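Local structure of alkyl hydroperoxide reductase AhpD (Legionella pneumophila, 5DIK) at residues Ala25-Arg28 / Lys29-Glu33; Lys12-His15 / Ile16-Ile20. The protein probably reduces peroxides through a redox-active cysteine pair, as an AhpD-like member of the carboxymuconolactone decarboxylase family that may serve antioxidative defence. All blocks are in the same frame, centred on the assembly; numbering follows the deposited sequence.

Interaction 1 (Ala25-Arg28 / Lys29-Glu33)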
loop_
_atom_site.group_PDB
_atom_site.type_symbol
_atom_site.label_atom_id
_atom_site.label_comp_id
_atom_site.label_asym_id
_atom_site.label_seq_id
_atom_site.Cartn_x
_atom_site.Cartn_y
_atom_site.Cartn_z
ATOM N N ALA A 25 10.954 9.057 22.061
ATOM C CA ALA A 25 11.733 9.883 23.020
ATOM C C ALA A 25 13.204 9.937 22.628
ATOM O O ALA A 25 13.848 10.987 22.724
ATOM C CB ALA A 25 11.607 9.325 24.441
ATOM N N LYS A 26 13.731 8.811 22.151
ATOM C CA LYS A 26 15.091 8.782 21.617
ATOM C C LYS A 26 15.226 9.609 20.342
ATOM O O LYS A 26 16.194 10.347 20.183
ATOM C CB LYS A 26 15.565 7.354 21.375
ATOM C CG LYS A 26 15.572 6.483 22.630
ATOM C CD LYS A 26 15.840 5.050 22.249
ATOM C CE LYS A 26 15.513 4.073 23.368
ATOM N NZ LYS A 26 15.693 2.699 22.869
ATOM N N PHE A 27 14.255 9.496 19.415
ATOM C CA PHE A 27 14.263 10.352 18.239
ATOM C C PHE A 27 14.217 11.839 18.595
ATOM O O PHE A 27 14.879 12.630 17.946
ATOM C CB PHE A 27 13.055 10.086 17.308
ATOM C CG PHE A 27 13.047 8.757 16.650
ATOM C CD1 PHE A 27 14.215 8.079 16.357
ATOM C CD2 PHE A 27 11.841 8.207 16.223
ATOM C CE1 PHE A 27 14.195 6.850 15.705
ATOM C CE2 PHE A 27 11.814 6.972 15.581
ATOM C CZ PHE A 27 13.005 6.303 15.318
ATOM N N ARG A 28 13.407 12.221 19.583
ATOM C CA ARG A 28 13.320 13.639 19.990
ATOM C C ARG A 28 14.675 14.153 20.462
ATOM O O ARG A 28 15.046 15.300 20.161
ATOM C CB ARG A 28 12.262 13.874 21.084
ATOM C CG ARG A 28 10.847 13.474 20.671
ATOM C CD ARG A 28 9.784 14.418 21.223
ATOM N NE ARG A 28 9.765 15.685 20.476
ATOM C CZ ARG A 28 8.913 16.001 19.494
ATOM N NH1 ARG A 28 7.959 15.153 19.093
ATOM N NH2 ARG A 28 9.020 17.185 18.898
ATOM N N LYS A 29 15.422 13.310 21.169
ATOM C CA LYS A 29 16.776 13.681 21.636
ATOM C C LYS A 29 17.805 13.689 20.519
ATOM O O LYS A 29 18.586 14.614 20.424
ATOM C CB LYS A 29 17.235 12.771 22.789
ATOM C CG LYS A 29 16.848 13.270 24.187
ATOM C CD LYS A 29 15.631 14.203 24.127
ATOM C CE LYS A 29 15.182 14.793 25.458
ATOM N NZ LYS A 29 14.116 15.798 25.168
ATOM N N GLU A 30 17.777 12.678 19.652
ATOM C CA GLU A 30 18.835 12.461 18.679
ATOM C C GLU A 30 18.573 13.054 17.289
ATOM O O GLU A 30 19.516 13.234 16.520
ATOM C CB GLU A 30 19.101 10.971 18.562
ATOM C CG GLU A 30 19.472 10.330 19.899
ATOM C CD GLU A 30 19.680 8.835 19.790
ATOM O OE1 GLU A 30 20.481 8.397 18.953
ATOM O OE2 GLU A 30 19.052 8.086 20.563
ATOM N N MET A 31 17.308 13.299 16.942
ATOM C CA MET A 31 16.949 13.921 15.658
ATOM C C MET A 31 15.962 15.063 15.929
ATOM O O MET A 31 14.848 15.055 15.404
ATOM C CB MET A 31 16.250 12.937 14.719
ATOM C CG MET A 31 16.946 11.637 14.410
ATOM S SD MET A 31 16.008 10.734 13.129
ATOM C CE MET A 31 14.468 10.287 13.930
ATOM N N PRO A 32 16.366 16.050 16.748
ATOM C CA PRO A 32 15.393 17.041 17.185
ATOM C C PRO A 32 14.837 17.879 16.035
ATOM O O PRO A 32 13.679 18.274 16.092
ATOM C CB PRO A 32 16.179 17.903 18.189
ATOM C CG PRO A 32 17.604 17.727 17.801
ATOM C CD PRO A 32 17.720 16.323 17.273
ATOM N N GLU A 33 15.622 18.125 14.994
ATOM C CA GLU A 33 15.125 18.931 13.869
ATOM C C GLU A 33 14.024 18.178 13.082
ATOM O O GLU A 33 13.013 18.752 12.679
ATOM C CB GLU A 33 16.266 19.348 12.934
ATOM C CG GLU A 33 15.882 20.534 12.047
ATOM C CD GLU A 33 16.970 20.980 11.069
ATOM O OE1 GLU A 33 18.164 20.889 11.427
ATOM O OE2 GLU A 33 16.621 21.441 9.944
#

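Interaction 2 (Lys12-His15 / Ile16-Ile20)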
loop_
_atom_site.group_PDB
_atom_site.type_symbol
_atom_site.label_atom_id
_atom_site.label_comp_id
_atom_site.label_asym_id
_atom_site.label_seq_id
_atom_site.Cartn_x
_atom_site.Cartn_y
_atom_site.Cartn_z
ATOM N N LYS A 12 -3.053 -4.815 25.081
ATOM C CA LYS A 12 -2.329 -4.912 23.809
ATOM C C LYS A 12 -1.865 -3.559 23.268
ATOM O O LYS A 12 -0.688 -3.374 22.964
ATOM C CB LYS A 12 -3.225 -5.562 22.774
ATOM C CG LYS A 12 -2.582 -5.721 21.413
ATOM C CD LYS A 12 -3.583 -6.331 20.444
ATOM C CE LYS A 12 -2.984 -6.453 19.062
ATOM N NZ LYS A 12 -3.987 -7.081 18.160
ATOM N N PHE A 13 -2.789 -2.606 23.169
ATOM C CA PHE A 13 -2.472 -1.303 22.561
ATOM C C PHE A 13 -1.773 -0.340 23.505
ATOM O O PHE A 13 -1.036 0.550 23.058
ATOM C CB PHE A 13 -3.724 -0.681 21.945
ATOM C CG PHE A 13 -4.195 -1.427 20.743
ATOM C CD1 PHE A 13 -3.612 -1.191 19.493
ATOM C CD2 PHE A 13 -5.177 -2.392 20.844
ATOM C CE1 PHE A 13 -4.016 -1.904 18.376
ATOM C CE2 PHE A 13 -5.582 -3.111 19.732
ATOM C CZ PHE A 13 -5.006 -2.857 18.490
ATOM N N SER A 14 -1.982 -0.499 24.813
ATOM C CA SER A 14 -1.184 0.262 25.758
ATOM C C SER A 14 0.286 -0.117 25.598
ATOM O O SER A 14 1.146 0.746 25.565
ATOM C CB SER A 14 -1.645 0.006 27.219
ATOM O OG SER A 14 -0.775 0.673 28.114
ATOM N N HIS A 15 0.554 -1.404 25.481
ATOM C CA HIS A 15 1.904 -1.913 25.306
ATOM C C HIS A 15 2.503 -1.444 23.958
ATOM O O HIS A 15 3.654 -1.004 23.891
ATOM C CB HIS A 15 1.871 -3.443 25.486
ATOM C CG HIS A 15 3.196 -4.126 25.350
ATOM N ND1 HIS A 15 3.584 -4.778 24.193
ATOM C CD2 HIS A 15 4.207 -4.301 26.235
ATOM C CE1 HIS A 15 4.786 -5.301 24.365
ATOM N NE2 HIS A 15 5.189 -5.022 25.594
ATOM N N ILE A 16 1.705 -1.500 22.898
ATOM C CA ILE A 16 2.205 -1.101 21.567
ATOM C C ILE A 16 2.584 0.379 21.589
ATOM O O ILE A 16 3.682 0.738 21.179
ATOM C CB ILE A 16 1.165 -1.406 20.457
ATOM C CG1 ILE A 16 1.068 -2.905 20.228
ATOM C CG2 ILE A 16 1.533 -0.696 19.155
ATOM C CD1 ILE A 16 -0.101 -3.337 19.377
ATOM N N THR A 17 1.707 1.232 22.111
ATOM C CA THR A 17 1.939 2.679 22.113
ATOM C C THR A 17 3.066 3.072 23.049
ATOM O O THR A 17 3.894 3.922 22.725
ATOM C CB THR A 17 0.666 3.476 22.466
ATOM O OG1 THR A 17 0.095 2.996 23.698
ATOM C CG2 THR A 17 -0.359 3.330 21.346
ATOM N N LYS A 18 3.134 2.441 24.220
ATOM C CA LYS A 18 4.250 2.728 25.140
ATOM C C LYS A 18 5.609 2.350 24.544
ATOM O O LYS A 18 6.560 3.090 24.694
ATOM C CB LYS A 18 4.032 2.040 26.511
ATOM C CG LYS A 18 2.964 2.756 27.329
ATOM C CD LYS A 18 2.601 2.013 28.613
ATOM C CE LYS A 18 3.611 2.305 29.707
ATOM N NZ LYS A 18 3.244 1.634 30.996
ATOM N N ASP A 19 5.690 1.190 23.901
ATOM C CA ASP A 19 6.929 0.750 23.259
ATOM C C ASP A 19 7.343 1.694 22.127
ATOM O O ASP A 19 8.525 1.975 21.963
ATOM C CB ASP A 19 6.820 -0.690 22.773
ATOM C CG ASP A 19 6.892 -1.699 23.926
ATOM O OD1 ASP A 19 7.125 -1.265 25.084
ATOM O OD2 ASP A 19 6.680 -2.907 23.683
ATOM N N ILE A 20 6.383 2.211 21.372
ATOM C CA ILE A 20 6.717 3.191 20.335
ATOM C C ILE A 20 7.177 4.504 20.980
ATOM O O ILE A 20 8.171 5.103 20.562
ATOM C CB ILE A 20 5.534 3.407 19.375
ATOM C CG1 ILE A 20 5.338 2.152 18.515
ATOM C CG2 ILE A 20 5.761 4.657 18.537
ATOM C CD1 ILE A 20 3.971 2.035 17.846
#

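Interaction 1 (Ala25-Arg28 / Lys29-Glu33)
Met31 folds its side chain back along Phe27, one helical turn earlier, so that the two side chains run alongside each other. The methyl group does the touching: CE of Met31 sits over the CG-CD1 side of one face of the Phe27 ring, 3.3 Å from Phe27 CD1. A bend at the last torsion of Met31 (chi3 -67°) turns the methyl onto the ring, while the sulfur stands farther off, SD lying 5.2 Å from the Phe27 ring centroid and oblique to the ring normal. This Met-aromatic contact is therefore carried mainly by CH-pi packing of the methyl. The backbone joins the same two residues, Met31 N donating to Phe27 O at 2.7 Å just as Met31 itself leaves helical geometry and takes the N-cap position of the next helix. Pro32 follows with its CB 3.5 Å from Arg28 O.

On another side of the turn Glu30 runs back over Lys26, its CG 3.3 Å from Lys26 O and its OE2 3.7 Å from Lys26 CB. The charged ends stay 6.8 Å apart, Lys26 NZ to Glu30 OE2, and are engaged elsewhere: Lys26 with Gln23 and, in a salt bridge, with Glu117 of a second subunit, Glu30 in a salt bridge with Arg87 of that subunit.

The contact thus forms the corner between helix 12-30 and helix 32-46. Phe27 and Arg28 both pack on Met35 of the latter helix, Arg28 also bonding Ser39, while Leu91 and Leu113 of the second subunit cover the side bearing Lys26, Phe27, Glu30 and Met31.

Interaction 2 (Lys12-His15 / Ile16-Ile20)
The first two turns of helix 12-30 form this contact, an alpha-helical i to i+4 repeat in which Ile16, Thr17, Lys18 and Asp19 each return a backbone N-H to the carbonyl four residues back. Where His15 meets Asp19, the carboxylate oxygen OD2 stands over one face of the imidazole, 3.0 Å above its plane and offset toward the rim, with His15 CE1 as its closest ring atom at 3.1 Å. Ring and carboxylate planes are turned 69° apart. His15 NE2 is near the same oxygen, but an N-H in the ring plane cannot aim at an atom above the face, and no hydrogen bond results. With CG of His15 anti to the backbone N (chi1 -179°), one face of the imidazole is put against Asp19 OD2.

Thr17 turns its hydroxyl back onto the helix. With chi1 at 53°, OG1 lies between the backbone N and carbonyl carbon, 2.8 Å from Phe13 O and 3.1 Å from Ser14 O; its one proton can serve either. Phe13 O also accepts Thr17 N at 3.0 Å.

On the apolar flank, the Ile16 side chain runs alongside Lys12 and Phe13, its CD1 4.0 Å from Lys12 CG and 4.1 Å from Phe13 CD1. Phe13 itself packs on Ala115 and Phe119 of helix 102-120, whose Glu118 accepts the backbone N-H groups of Phe13 and Ser14.

Chemically, Thr17, a buried residue, has two carbonyl acceptors for its hydroxyl within its own helix. The pairing of His15 and Asp19 is one of proximity rather than directed bonding; a protonated imidazole would probably be favoured by the nearby carboxylate.

In the fold
Interactions 1 and 2 lie in series on helix 12-30, with interaction 2 in its first turns and interaction 1 where it ends and the chain turns into helix 32-46. Their centres are about 19 Å apart and their nearest atoms about 5 Å, without touching. The centre of interaction 2 lies about 12 Å from that of the chain, and residues 12-20 rest chiefly on helices 70-82 and 102-120; the centre of interaction 1 lies about 21 Å out, and residues 25-33 meet the second subunit more extensively, with salt bridges. The Cys69-Cys72 disulfide, probably the redox centre as in AhpD relatives, belongs to neither contact, although Thr17 and Ile20 pack on Phe75, close after it in sequence.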